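Local coordinates for DUF115 domain-containing protein (Magnetospirillum magneticum AMB-1, PDB 5MU5) that is a Maf-family glycosyltransferase involved in flagella formation, probably transferring a nonulosonic acid sugar to flagellin, at residues V278-I284 with F412-L416; G390-N395 with W471-L476; N488-C492 with T501-S505; S307-A312 with V336-F342. One frame throughout, in Å; residues are numbered along the deposited sequence.

Contact 1: residues V278-I284 with F412-L416. With SO4 (sulfate ion), chain B.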
loop_
_atom_site.group_PDB
_atom_site.type_symbol
_atom_site.label_atom_id
_atom_site.label_comp_id
_atom_site.label_asym_id
_atom_site.label_seq_id
_atom_site.Cartn_x
_atom_site.Cartn_y
_atom_site.Cartn_z
ATOM N N VAL A 278 12.769 16.976 16.420
ATOM C CA VAL A 278 11.868 18.065 16.685
ATOM C C VAL A 278 10.835 18.174 15.591
ATOM O O VAL A 278 11.172 18.427 14.450
ATOM C CB VAL A 278 12.621 19.412 16.759
ATOM C CG1 VAL A 278 11.689 20.509 17.208
ATOM C CG2 VAL A 278 13.791 19.319 17.727
ATOM N N GLY A 279 9.570 17.989 15.966
ATOM C CA GLY A 279 8.449 18.178 15.054
ATOM C C GLY A 279 7.810 19.542 15.226
ATOM O O GLY A 279 8.270 20.384 16.020
ATOM N N SER A 280 6.710 19.742 14.512
ATOM C CA SER A 280 6.016 21.025 14.506
ATOM C C SER A 280 4.850 21.168 15.499
ATOM O O SER A 280 4.105 22.121 15.434
ATOM C CB SER A 280 5.558 21.352 13.070
ATOM O OG SER A 280 4.688 20.361 12.556
ATOM N N GLY A 281 4.718 20.254 16.441
ATOM C CA GLY A 281 3.666 20.363 17.452
ATOM C C GLY A 281 3.876 21.545 18.393
ATOM O O GLY A 281 4.995 21.780 18.827
ATOM N N PRO A 282 2.799 22.278 18.744
ATOM C CA PRO A 282 2.927 23.464 19.617
ATOM C C PRO A 282 3.364 23.240 21.074
ATOM O O PRO A 282 3.749 24.212 21.757
ATOM C CB PRO A 282 1.533 24.093 19.571
ATOM C CG PRO A 282 0.609 22.997 19.180
ATOM C CD PRO A 282 1.405 22.050 18.321
ATOM N N SER A 283 3.355 22.002 21.567
ATOM C CA SER A 283 3.860 21.779 22.927
ATOM C C SER A 283 5.355 22.123 23.069
ATOM O O SER A 283 5.855 22.238 24.181
ATOM C CB SER A 283 3.581 20.362 23.416
ATOM O OG SER A 283 4.455 19.423 22.832
ATOM N N ILE A 284 6.047 22.311 21.946
ATOM C CA ILE A 284 7.471 22.684 21.928
ATOM C C ILE A 284 7.793 23.906 22.814
ATOM O O ILE A 284 8.860 23.955 23.420
ATOM C CB ILE A 284 7.949 22.946 20.465
ATOM C CG1 ILE A 284 9.470 23.046 20.348
ATOM C CG2 ILE A 284 7.329 24.203 19.895
ATOM C CD1 ILE A 284 10.145 21.713 20.385
ATOM N N PHE A 412 10.609 16.009 20.630
ATOM C CA PHE A 412 10.033 17.275 21.014
ATOM C C PHE A 412 9.112 17.717 19.881
ATOM O O PHE A 412 9.412 17.499 18.699
ATOM C CB PHE A 412 11.126 18.318 21.218
ATOM C CG PHE A 412 12.094 17.982 22.309
ATOM C CD1 PHE A 412 13.229 17.250 22.031
ATOM C CD2 PHE A 412 11.892 18.443 23.592
ATOM C CE1 PHE A 412 14.148 16.967 23.031
ATOM C CE2 PHE A 412 12.786 18.153 24.598
ATOM C CZ PHE A 412 13.920 17.422 24.321
ATOM N N GLY A 413 7.984 18.311 20.243
ATOM C CA GLY A 413 7.031 18.812 19.266
ATOM C C GLY A 413 6.442 17.743 18.371
ATOM O O GLY A 413 6.046 18.039 17.246
ATOM N N VAL A 414 6.463 16.497 18.837
ATOM C CA VAL A 414 5.878 15.364 18.125
ATOM C C VAL A 414 4.596 15.068 18.895
ATOM O O VAL A 414 4.508 14.081 19.620
ATOM C CB VAL A 414 6.782 14.135 18.137
ATOM C CG1 VAL A 414 6.181 13.023 17.278
ATOM C CG2 VAL A 414 8.137 14.490 17.590
ATOM N N ASP A 415 3.629 15.974 18.750
ATOM C CA ASP A 415 2.379 15.932 19.493
ATOM C C ASP A 415 1.403 14.947 18.851
ATOM O O ASP A 415 0.878 14.068 19.522
ATOM C CB ASP A 415 1.735 17.325 19.533
ATOM C CG ASP A 415 2.537 18.336 20.344
ATOM O OD1 ASP A 415 3.648 18.008 20.806
ATOM O OD2 ASP A 415 2.051 19.481 20.503
ATOM N N LEU A 416 1.146 15.121 17.560
ATOM C CA LEU A 416 0.274 14.225 16.803
ATOM C C LEU A 416 -1.121 14.192 17.436
ATOM O O LEU A 416 -1.754 13.126 17.531
ATOM C CB LEU A 416 0.874 12.805 16.761
ATOM C CG LEU A 416 2.343 12.734 16.328
ATOM C CD1 LEU A 416 2.842 11.312 16.347
ATOM C CD2 LEU A 416 2.512 13.351 14.952
HETATM S S SO4 B . 5.659 19.677 8.747
HETATM O O1 SO4 B . 6.240 19.184 10.021
HETATM O O2 SO4 B . 4.581 20.651 9.104
HETATM O O3 SO4 B . 5.088 18.524 7.972
HETATM O O4 SO4 B . 6.761 20.286 7.937
HETATM O O HOH W 1 7.311 19.129 22.786
#

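Contact 2: residues G390-N395 with W471-L476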
loop_
_atom_site.group_PDB
_atom_site.type_symbol
_atom_site.label_atom_id
_atom_site.label_comp_id
_atom_site.label_asym_id
_atom_site.label_seq_id
_atom_site.Cartn_x
_atom_site.Cartn_y
_atom_site.Cartn_z
ATOM N N GLY A 390 7.956 7.565 5.904
ATOM C CA GLY A 390 6.658 8.263 5.865
ATOM C C GLY A 390 5.750 7.749 6.970
ATOM O O GLY A 390 6.135 6.820 7.698
ATOM N N PRO A 391 4.512 8.261 7.047
ATOM C CA PRO A 391 3.883 9.184 6.111
ATOM C C PRO A 391 4.265 10.659 6.238
ATOM O O PRO A 391 4.040 11.415 5.301
ATOM C CB PRO A 391 2.381 9.010 6.404
ATOM C CG PRO A 391 2.318 8.567 7.828
ATOM C CD PRO A 391 3.522 7.700 7.999
ATOM N N THR A 392 4.811 11.078 7.368
ATOM C CA THR A 392 5.213 12.480 7.541
ATOM C C THR A 392 6.724 12.633 7.882
ATOM O O THR A 392 7.455 11.645 8.151
ATOM C CB THR A 392 4.353 13.142 8.610
ATOM O OG1 THR A 392 4.548 12.457 9.851
ATOM C CG2 THR A 392 2.883 13.036 8.218
ATOM N N VAL A 393 7.167 13.888 7.884
ATOM C CA VAL A 393 8.585 14.227 7.977
ATOM C C VAL A 393 9.187 13.883 9.344
ATOM O O VAL A 393 10.394 13.664 9.468
ATOM C CB VAL A 393 8.828 15.703 7.567
ATOM C CG1 VAL A 393 8.145 16.674 8.534
ATOM C CG2 VAL A 393 10.323 15.998 7.432
ATOM N N THR A 394 8.332 13.787 10.348
ATOM C CA THR A 394 8.743 13.331 11.674
ATOM C C THR A 394 9.182 11.870 11.656
ATOM O O THR A 394 10.078 11.480 12.419
ATOM C CB THR A 394 7.600 13.534 12.686
ATOM O OG1 THR A 394 7.480 14.943 12.946
ATOM C CG2 THR A 394 7.909 12.878 13.958
ATOM N N ASN A 395 8.536 11.073 10.799
ATOM C CA ASN A 395 8.921 9.679 10.578
ATOM C C ASN A 395 10.275 9.647 9.906
ATOM O O ASN A 395 11.110 8.817 10.240
ATOM C CB ASN A 395 7.920 8.958 9.661
ATOM C CG ASN A 395 6.524 8.931 10.242
ATOM O OD1 ASN A 395 5.587 9.618 9.758
ATOM N ND2 ASN A 395 6.384 8.188 11.326
ATOM N N TRP A 471 -1.367 7.210 11.954
ATOM C CA TRP A 471 -0.451 6.488 11.052
ATOM C C TRP A 471 0.967 6.927 11.333
ATOM O O TRP A 471 1.873 6.115 11.399
ATOM C CB TRP A 471 -0.741 6.751 9.573
ATOM C CG TRP A 471 -2.126 6.367 9.108
ATOM C CD1 TRP A 471 -2.963 5.447 9.670
ATOM C CD2 TRP A 471 -2.793 6.852 7.933
ATOM N NE1 TRP A 471 -4.121 5.373 8.953
ATOM C CE2 TRP A 471 -4.043 6.211 7.872
ATOM C CE3 TRP A 471 -2.450 7.767 6.930
ATOM C CZ2 TRP A 471 -4.971 6.461 6.851
ATOM C CZ3 TRP A 471 -3.379 8.026 5.908
ATOM C CH2 TRP A 471 -4.627 7.376 5.885
ATOM N N THR A 472 1.145 8.228 11.524
ATOM C CA THR A 472 2.438 8.764 11.852
ATOM C C THR A 472 2.895 8.174 13.158
ATOM O O THR A 472 4.025 7.711 13.255
ATOM C CB THR A 472 2.391 10.291 11.940
ATOM O OG1 THR A 472 2.091 10.821 10.650
ATOM C CG2 THR A 472 3.740 10.856 12.410
ATOM N N ARG A 473 2.019 8.190 14.168
ATOM C CA ARG A 473 2.328 7.589 15.467
ATOM C C ARG A 473 2.691 6.121 15.369
ATOM O O ARG A 473 3.637 5.657 16.022
ATOM C CB ARG A 473 1.134 7.727 16.394
ATOM C CG ARG A 473 1.309 7.079 17.758
ATOM C CD ARG A 473 -0.051 6.891 18.406
ATOM N NE ARG A 473 -0.781 5.846 17.725
ATOM C CZ ARG A 473 -2.045 5.520 17.970
ATOM N NH1 ARG A 473 -2.734 6.163 18.909
ATOM N NH2 ARG A 473 -2.612 4.548 17.263
ATOM N N ASP A 474 1.911 5.356 14.599
ATOM C CA ASP A 474 2.203 3.932 14.450
ATOM C C ASP A 474 3.542 3.707 13.727
ATOM O O ASP A 474 4.268 2.766 14.057
ATOM C CB ASP A 474 1.055 3.183 13.733
ATOM C CG ASP A 474 -0.250 3.097 14.587
ATOM O OD1 ASP A 474 -0.349 3.682 15.698
ATOM O OD2 ASP A 474 -1.203 2.433 14.129
ATOM N N ALA A 475 3.887 4.560 12.755
ATOM C CA ALA A 475 5.157 4.356 12.018
ATOM C C ALA A 475 6.365 4.658 12.924
ATOM O O ALA A 475 7.393 3.976 12.856
ATOM C CB ALA A 475 5.197 5.165 10.731
ATOM N N LEU A 476 6.205 5.629 13.815
ATOM C CA LEU A 476 7.246 5.977 14.776
ATOM C C LEU A 476 7.500 4.856 15.752
ATOM O O LEU A 476 8.649 4.486 15.976
ATOM C CB LEU A 476 6.884 7.235 15.559
ATOM C CG LEU A 476 6.967 8.572 14.835
ATOM C CD1 LEU A 476 6.473 9.688 15.740
ATOM C CD2 LEU A 476 8.384 8.854 14.373
#

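Contact 3: residues N488-C492 with T501-S505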
loop_
_atom_site.group_PDB
_atom_site.type_symbol
_atom_site.label_atom_id
_atom_site.label_comp_id
_atom_site.label_asym_id
_atom_site.label_seq_id
_atom_site.Cartn_x
_atom_site.Cartn_y
_atom_site.Cartn_z
ATOM N N ASN A 488 16.901 3.732 22.872
ATOM C CA ASN A 488 16.295 4.238 24.076
ATOM C C ASN A 488 15.622 5.594 23.748
ATOM O O ASN A 488 16.280 6.625 23.666
ATOM C CB ASN A 488 17.415 4.363 25.097
ATOM C CG ASN A 488 16.924 4.557 26.498
ATOM O OD1 ASN A 488 15.904 3.997 26.913
ATOM N ND2 ASN A 488 17.669 5.349 27.259
ATOM N N ALA A 489 14.314 5.582 23.538
ATOM C CA ALA A 489 13.584 6.758 23.095
ATOM C C ALA A 489 12.694 7.387 24.163
ATOM O O ALA A 489 11.915 6.711 24.817
ATOM C CB ALA A 489 12.750 6.411 21.878
ATOM N N PHE A 490 12.810 8.702 24.304
ATOM C CA PHE A 490 12.046 9.465 25.269
ATOM C C PHE A 490 11.140 10.426 24.548
ATOM O O PHE A 490 11.515 10.986 23.531
ATOM C CB PHE A 490 12.985 10.208 26.195
ATOM C CG PHE A 490 13.906 9.299 26.946
ATOM C CD1 PHE A 490 15.149 8.969 26.429
ATOM C CD2 PHE A 490 13.506 8.718 28.141
ATOM C CE1 PHE A 490 15.989 8.113 27.111
ATOM C CE2 PHE A 490 14.344 7.867 28.826
ATOM C CZ PHE A 490 15.578 7.558 28.311
ATOM N N ASN A 491 9.914 10.575 25.031
ATOM C CA ASN A 491 8.991 11.505 24.416
ATOM C C ASN A 491 8.753 12.604 25.418
ATOM O O ASN A 491 8.202 12.338 26.479
ATOM C CB ASN A 491 7.681 10.820 24.047
ATOM C CG ASN A 491 6.749 11.726 23.257
ATOM O OD1 ASN A 491 7.098 12.867 22.897
ATOM N ND2 ASN A 491 5.553 11.221 22.972
ATOM N N CYS A 492 9.209 13.814 25.086
ATOM C CA CYS A 492 8.991 14.997 25.910
ATOM C C CYS A 492 7.794 15.828 25.444
ATOM O O CYS A 492 7.440 16.838 26.081
ATOM C CB CYS A 492 10.253 15.882 25.932
ATOM S SG CYS A 492 11.772 15.049 26.505
ATOM N N THR A 501 8.471 4.247 23.459
ATOM C CA THR A 501 9.051 5.492 23.965
ATOM C C THR A 501 8.690 5.597 25.419
ATOM O O THR A 501 7.698 5.024 25.827
ATOM C CB THR A 501 8.471 6.762 23.271
ATOM O OG1 THR A 501 7.091 6.917 23.622
ATOM C CG2 THR A 501 8.598 6.682 21.792
ATOM N N ARG A 502 9.479 6.316 26.207
ATOM C CA ARG A 502 9.125 6.548 27.605
ATOM C C ARG A 502 8.791 8.022 27.772
ATOM O O ARG A 502 9.518 8.874 27.319
ATOM C CB ARG A 502 10.251 6.154 28.563
ATOM C CG ARG A 502 10.124 4.761 29.163
ATOM C CD ARG A 502 10.874 4.633 30.494
ATOM N NE ARG A 502 12.312 4.867 30.342
ATOM C CZ ARG A 502 13.190 3.979 29.864
ATOM N NH1 ARG A 502 12.789 2.770 29.478
ATOM N NH2 ARG A 502 14.482 4.301 29.760
ATOM N N PRO A 503 7.666 8.328 28.400
ATOM C CA PRO A 503 7.358 9.724 28.674
ATOM C C PRO A 503 8.453 10.343 29.519
ATOM O O PRO A 503 8.974 9.690 30.396
ATOM C CB PRO A 503 6.074 9.634 29.507
ATOM C CG PRO A 503 5.444 8.356 29.072
ATOM C CD PRO A 503 6.574 7.422 28.795
ATOM N N LEU A 504 8.786 11.591 29.278
ATOM C CA LEU A 504 9.820 12.262 30.044
ATOM C C LEU A 504 9.560 13.740 29.956
ATOM O O LEU A 504 9.504 14.286 28.874
ATOM C CB LEU A 504 11.208 11.985 29.461
ATOM C CG LEU A 504 12.371 12.672 30.189
ATOM C CD1 LEU A 504 12.599 12.047 31.556
ATOM C CD2 LEU A 504 13.659 12.591 29.400
ATOM N N SER A 505 9.370 14.372 31.103
ATOM C CA SER A 505 9.268 15.814 31.195
ATOM C C SER A 505 10.637 16.371 30.831
ATOM O O SER A 505 11.656 15.855 31.289
ATOM C CB SER A 505 8.890 16.197 32.617
ATOM O OG SER A 505 9.153 17.552 32.850
HETATM O O HOH W 2 5.099 8.497 23.933
#

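Contact 4: residues S307-A312 with V336-F342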
loop_
_atom_site.group_PDB
_atom_site.type_symbol
_atom_site.label_atom_id
_atom_site.label_comp_id
_atom_site.label_asym_id
_atom_site.label_seq_id
_atom_site.Cartn_x
_atom_site.Cartn_y
_atom_site.Cartn_z
ATOM N N SER A 307 11.757 23.872 11.886
ATOM C CA SER A 307 12.929 24.728 11.776
ATOM C C SER A 307 12.640 26.177 12.173
ATOM O O SER A 307 13.476 26.840 12.797
ATOM C CB SER A 307 13.481 24.663 10.347
ATOM O OG SER A 307 12.499 25.056 9.390
ATOM N N ARG A 308 11.439 26.640 11.846
ATOM C CA ARG A 308 11.026 28.004 12.160
ATOM C C ARG A 308 11.167 28.331 13.647
ATOM O O ARG A 308 11.778 29.334 14.001
ATOM C CB ARG A 308 9.584 28.242 11.688
ATOM C CG ARG A 308 9.098 29.645 11.925
ATOM C CD ARG A 308 7.730 29.902 11.293
ATOM N NE ARG A 308 7.767 30.072 9.830
ATOM C CZ ARG A 308 8.258 31.141 9.190
ATOM N NH1 ARG A 308 8.800 32.160 9.864
ATOM N NH2 ARG A 308 8.225 31.184 7.864
ATOM N N VAL A 309 10.630 27.476 14.514
ATOM C CA VAL A 309 10.661 27.728 15.956
ATOM C C VAL A 309 12.071 27.545 16.544
ATOM O O VAL A 309 12.484 28.271 17.448
ATOM C CB VAL A 309 9.598 26.893 16.729
ATOM C CG1 VAL A 309 9.862 25.390 16.658
ATOM C CG2 VAL A 309 9.533 27.358 18.187
ATOM N N LEU A 310 12.822 26.592 16.019
ATOM C CA LEU A 310 14.189 26.411 16.460
ATOM C C LEU A 310 14.994 27.653 16.101
ATOM O O LEU A 310 15.614 28.272 16.983
ATOM C CB LEU A 310 14.809 25.156 15.842
ATOM C CG LEU A 310 14.091 23.868 16.223
ATOM C CD1 LEU A 310 14.555 22.711 15.374
ATOM C CD2 LEU A 310 14.293 23.553 17.690
ATOM N N LEU A 311 14.958 28.043 14.828
ATOM C CA LEU A 311 15.765 29.177 14.382
ATOM C C LEU A 311 15.358 30.501 15.032
ATOM O O LEU A 311 16.221 31.263 15.430
ATOM C CB LEU A 311 15.752 29.297 12.858
ATOM C CG LEU A 311 16.422 28.141 12.121
ATOM C CD1 LEU A 311 16.079 28.184 10.637
ATOM C CD2 LEU A 311 17.933 28.142 12.326
ATOM N N ALA A 312 14.062 30.768 15.157
ATOM C CA ALA A 312 13.606 31.993 15.826
ATOM C C ALA A 312 14.123 32.080 17.269
ATOM O O ALA A 312 14.294 33.162 17.787
ATOM C CB ALA A 312 12.086 32.084 15.802
ATOM N N VAL A 336 11.537 30.350 5.438
ATOM C CA VAL A 336 12.289 30.230 6.689
ATOM C C VAL A 336 13.761 30.608 6.470
ATOM O O VAL A 336 14.344 31.294 7.295
ATOM C CB VAL A 336 12.194 28.816 7.280
ATOM C CG1 VAL A 336 13.007 28.731 8.550
ATOM C CG2 VAL A 336 10.743 28.424 7.550
ATOM N N HIS A 337 14.350 30.142 5.372
ATOM C CA HIS A 337 15.719 30.511 4.978
ATOM C C HIS A 337 15.876 32.029 4.814
ATOM O O HIS A 337 16.826 32.640 5.311
ATOM C CB HIS A 337 16.062 29.824 3.649
ATOM C CG HIS A 337 17.408 30.179 3.100
ATOM N ND1 HIS A 337 18.589 29.710 3.643
ATOM C CD2 HIS A 337 17.760 30.919 2.026
ATOM C CE1 HIS A 337 19.608 30.163 2.940
ATOM N NE2 HIS A 337 19.131 30.897 1.953
ATOM N N GLU A 338 14.930 32.618 4.097
ATOM C CA GLU A 338 14.882 34.050 3.878
ATOM C C GLU A 338 14.809 34.812 5.203
ATOM O O GLU A 338 15.476 35.806 5.362
ATOM C CB GLU A 338 13.664 34.390 3.004
ATOM C CG GLU A 338 13.328 35.867 2.890
ATOM C CD GLU A 338 14.399 36.645 2.165
ATOM O OE1 GLU A 338 14.851 36.174 1.099
ATOM O OE2 GLU A 338 14.781 37.733 2.648
ATOM N N GLU A 339 14.005 34.342 6.152
ATOM C CA GLU A 339 13.820 35.069 7.413
ATOM C C GLU A 339 14.938 34.867 8.431
ATOM O O GLU A 339 15.313 35.806 9.093
ATOM C CB GLU A 339 12.467 34.720 8.046
ATOM C CG GLU A 339 12.189 35.480 9.339
ATOM C CD GLU A 339 10.752 35.345 9.830
ATOM O OE1 GLU A 339 9.911 34.731 9.130
ATOM O OE2 GLU A 339 10.461 35.862 10.930
ATOM N N PHE A 340 15.449 33.646 8.563
ATOM C CA PHE A 340 16.461 33.320 9.579
ATOM C C PHE A 340 17.778 32.774 9.061
ATOM O O PHE A 340 18.782 32.848 9.768
ATOM C CB PHE A 340 15.920 32.265 10.534
ATOM C CG PHE A 340 14.630 32.642 11.184
ATOM C CD1 PHE A 340 14.600 33.567 12.229
ATOM C CD2 PHE A 340 13.438 32.063 10.760
ATOM C CE1 PHE A 340 13.398 33.909 12.837
ATOM C CE2 PHE A 340 12.235 32.405 11.360
ATOM C CZ PHE A 340 12.216 33.329 12.401
ATOM N N GLY A 341 17.778 32.182 7.864
ATOM C CA GLY A 341 18.969 31.506 7.346
ATOM C C GLY A 341 19.095 30.152 8.025
ATOM O O GLY A 341 18.643 29.979 9.143
ATOM N N PHE A 342 19.708 29.188 7.352
ATOM C CA PHE A 342 19.849 27.834 7.900
ATOM C C PHE A 342 21.228 27.527 8.442
ATOM O O PHE A 342 21.468 26.432 8.952
ATOM C CB PHE A 342 19.439 26.786 6.857
ATOM C CG PHE A 342 17.977 26.502 6.850
ATOM C CD1 PHE A 342 17.434 25.635 7.791
ATOM C CD2 PHE A 342 17.140 27.099 5.927
ATOM C CE1 PHE A 342 16.082 25.368 7.802
ATOM C CE2 PHE A 342 15.779 26.840 5.930
ATOM C CZ PHE A 342 15.250 25.981 6.869
#

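Contact 1: residues V278-I284 with F412-L416
The carboxylate of Asp-415 meets Ser-283 with both of its oxygens. OD2 takes the backbone N-H of Ser-283 on its syn lone pair (N to OD2 3.0 Å), and OD1 accepts the hydroxyl of the same residue, Ser-283 OG, at 2.6 Å, again on the syn side but 21° out of the carboxylate plane. With chi1 at 76°, Ser-283 OG lies between its own backbone N and carbonyl carbon, which turns it back to the acid. A water accepts the N-H of Gly-413 and donates to Ser-283 OG, and the N-H of Asp-494 also reaches this hydroxyl. The ring of Pro-282 crosses the carboxylate obliquely, its CD 3.4 Å from Asp-415 OD2. Behind the acid the backbones close up: Gly-279 N bonds to Phe-412 O (2.8 Å) and Gly-281 N to Gly-413 O (2.7 Å). Val-278 and Phe-412 are the last residues of two adjacent parallel strands, and the Gly-Ser-Gly-Pro-Ser loop leads from the strand end into helix 284-294, an arrangement as in Rossmann-like alpha/beta domains. A beta-carbon on Gly-279, Gly-281 or Gly-413 would collide with the facing segment. Without the carboxylate, as with an alanine at Asp-415, the N-H and hydroxyl of Ser-283 would probably lose their shared partner. Ile-284 stands at about a right angle to Phe-412, Ile-284 CD1 touching Phe-412 CB at 3.6 Å. The side chain of Ser-280 leaves the backbone away from 412-416, and its OG donates to sulfate O1; the ion, probably from the crystallisation liquor, is also bound by Thr-305.

Contact 2: residues G390-N395 with W471-L476
Asn-395 reaches across to the backbone of Thr-472 through its amide: ND2 donates to Thr-472 O at 3.1 Å, within 3° of the amide plane and onto a carbonyl lone pair. That oxygen also accepts the helical N-H of Leu-476, so two donors share it. The other end of the amide is held from its own segment, where Thr-392 N bonds to Asn-395 OD1 (2.9 Å) in the carbonyl plane. Bonds at both ends fix the rotation of the amide. Between the two threonine hydroxyls, Thr-392 OG1 and Thr-472 OG1, the distance is 3.1 Å; the side chains cross at about a right angle, and Thr-472 OG1 is hydrogen-bonded to Ile-468 O in its own helix. The contact joins the start of helix 393-404 to the middle of helix 467-482 in the alpha/beta domain, with Thr-392 at the N-cap position and a cis peptide bond between Gly-390 and Pro-391 just before it. Apolar contacts lie beside the polar pairs. Pro-391 meets the helix with CG and CD, CG 4.0 Å from Trp-471 CB and CD 4.1 Å from Ala-475 CB. The methyl of Ala-475 also sits beside the amide nitrogen, CB to Asn-395 ND2 3.3 Å. Thr-394 turns CG2 anti to its backbone N, with OG1 at chi1 -72°, and this methyl meets Leu-476 CD1 at 3.9 Å, the two side chains about perpendicular.

Contact 3: residues N488-C492 with T501-S505
The amide end of Asn-488 comes near Arg-502, whose NH2 lies 3.2 Å from Asn-488 OD1, the amide and guanidinium planes 51° apart. Next, Ala-489 O accepts Arg-502 N at 2.8 Å, while its methyl faces Thr-501 CG2. Phe-490 runs side by side with Arg-502, both pointing the same way: ring atom CE2 is 3.7 Å from Arg-502 NH2, with the two planes 75° apart. The arginine bends at chi3 (-61°), which brings NE and NH2 close to ring atom CE2. Leu-504 CD2 approaches the same ring obliquely and touches Phe-490 CB at 4.1 Å. Asn-491 carries the parallel pairing on, its N bonded to Arg-502 O (2.9 Å) and its O to Leu-504 N (3.0 Å). Its amide, held at OD1 by Ser-493 N, shares a water with Thr-501 OG1, which also bonds to Ile-498 O. Finally Cys-492 CA rests against Leu-504 O. Strand 502-503 is an outermost strand of the chain's mixed sheet; strand 488-491 separates it from strand 408-412, where Tyr-410 stacks on Phe-490, and Ile-480 of helix 467-482 packs on Ala-489 and Thr-501.

Contact 4: residues S307-A312 with V336-F342
Helix 307-312 and residues 336-340 of helix 327-340 run nearly parallel, their short axes 7° apart and 10.5 Å from each other at closest approach. Both helices connect successive parallel strands of the alpha/beta sheet, 299-303 to 319-322 and 319-322 to 346-350, as beta-alpha-beta crossovers. Leu-311 points toward segment 336-342: its CB meets Phe-340 CB at 3.8 Å and its CD1 reaches Val-336 CG1, also 3.8 Å away. The same methyl lies over the face of the Phe-342 ring as a CH-pi contact, CD1 4.3 Å from the centroid and 23° off the normal. Ser-307 CB approaches that ring obliquely, 3.7 Å from Phe-342 CE1. On the outer side Arg-308, extended through chi2 and bent at chi3 (-75°), passes over Val-336, whose CG2 sits on one face of the guanidinium. Its NH1 forms a salt bridge to Glu-339 OE1 at 2.9 Å, the acceptor lying in the guanidinium plane although the bond arrives from above the carboxylate plane. A methionine replacing this arginine would probably leave Glu-339 without its charge partner in this contact. Arg-308 NH1 also stands at the edge of the Phe-340 ring. One face of that ring receives Ala-312 N and the opposite one Glu-339 CG, which is centred over it, while Ala-312 CB touches Phe-340 CZ at 3.6 Å.

Overall arrangement
Contact 1 is the hub of the four. Val-414 packs its CG1 3.7 Å from Leu-476 CD1 and equally close to Thr-394 CG2, joining it to contact 2, whose centre is 13 Å away. Contact 3, also 13 Å off between centres, meets it where Phe-412 CE2 lies 3.7 Å from Cys-492 CB. Val-278 CG1 touches Leu-310 CD2 of contact 4 at 4.0 Å. Contacts 3 and 4 stand apart, about 26 Å between centres, contact 3 at the margin of the mixed sheet, contact 4 on helices between its inner strands. The sulfate held by Ser-280 is about 5 Å from the side chain of Thr-394; though probably from the crystallisation liquor, it may mark a pocket that contacts 1 and 2 border.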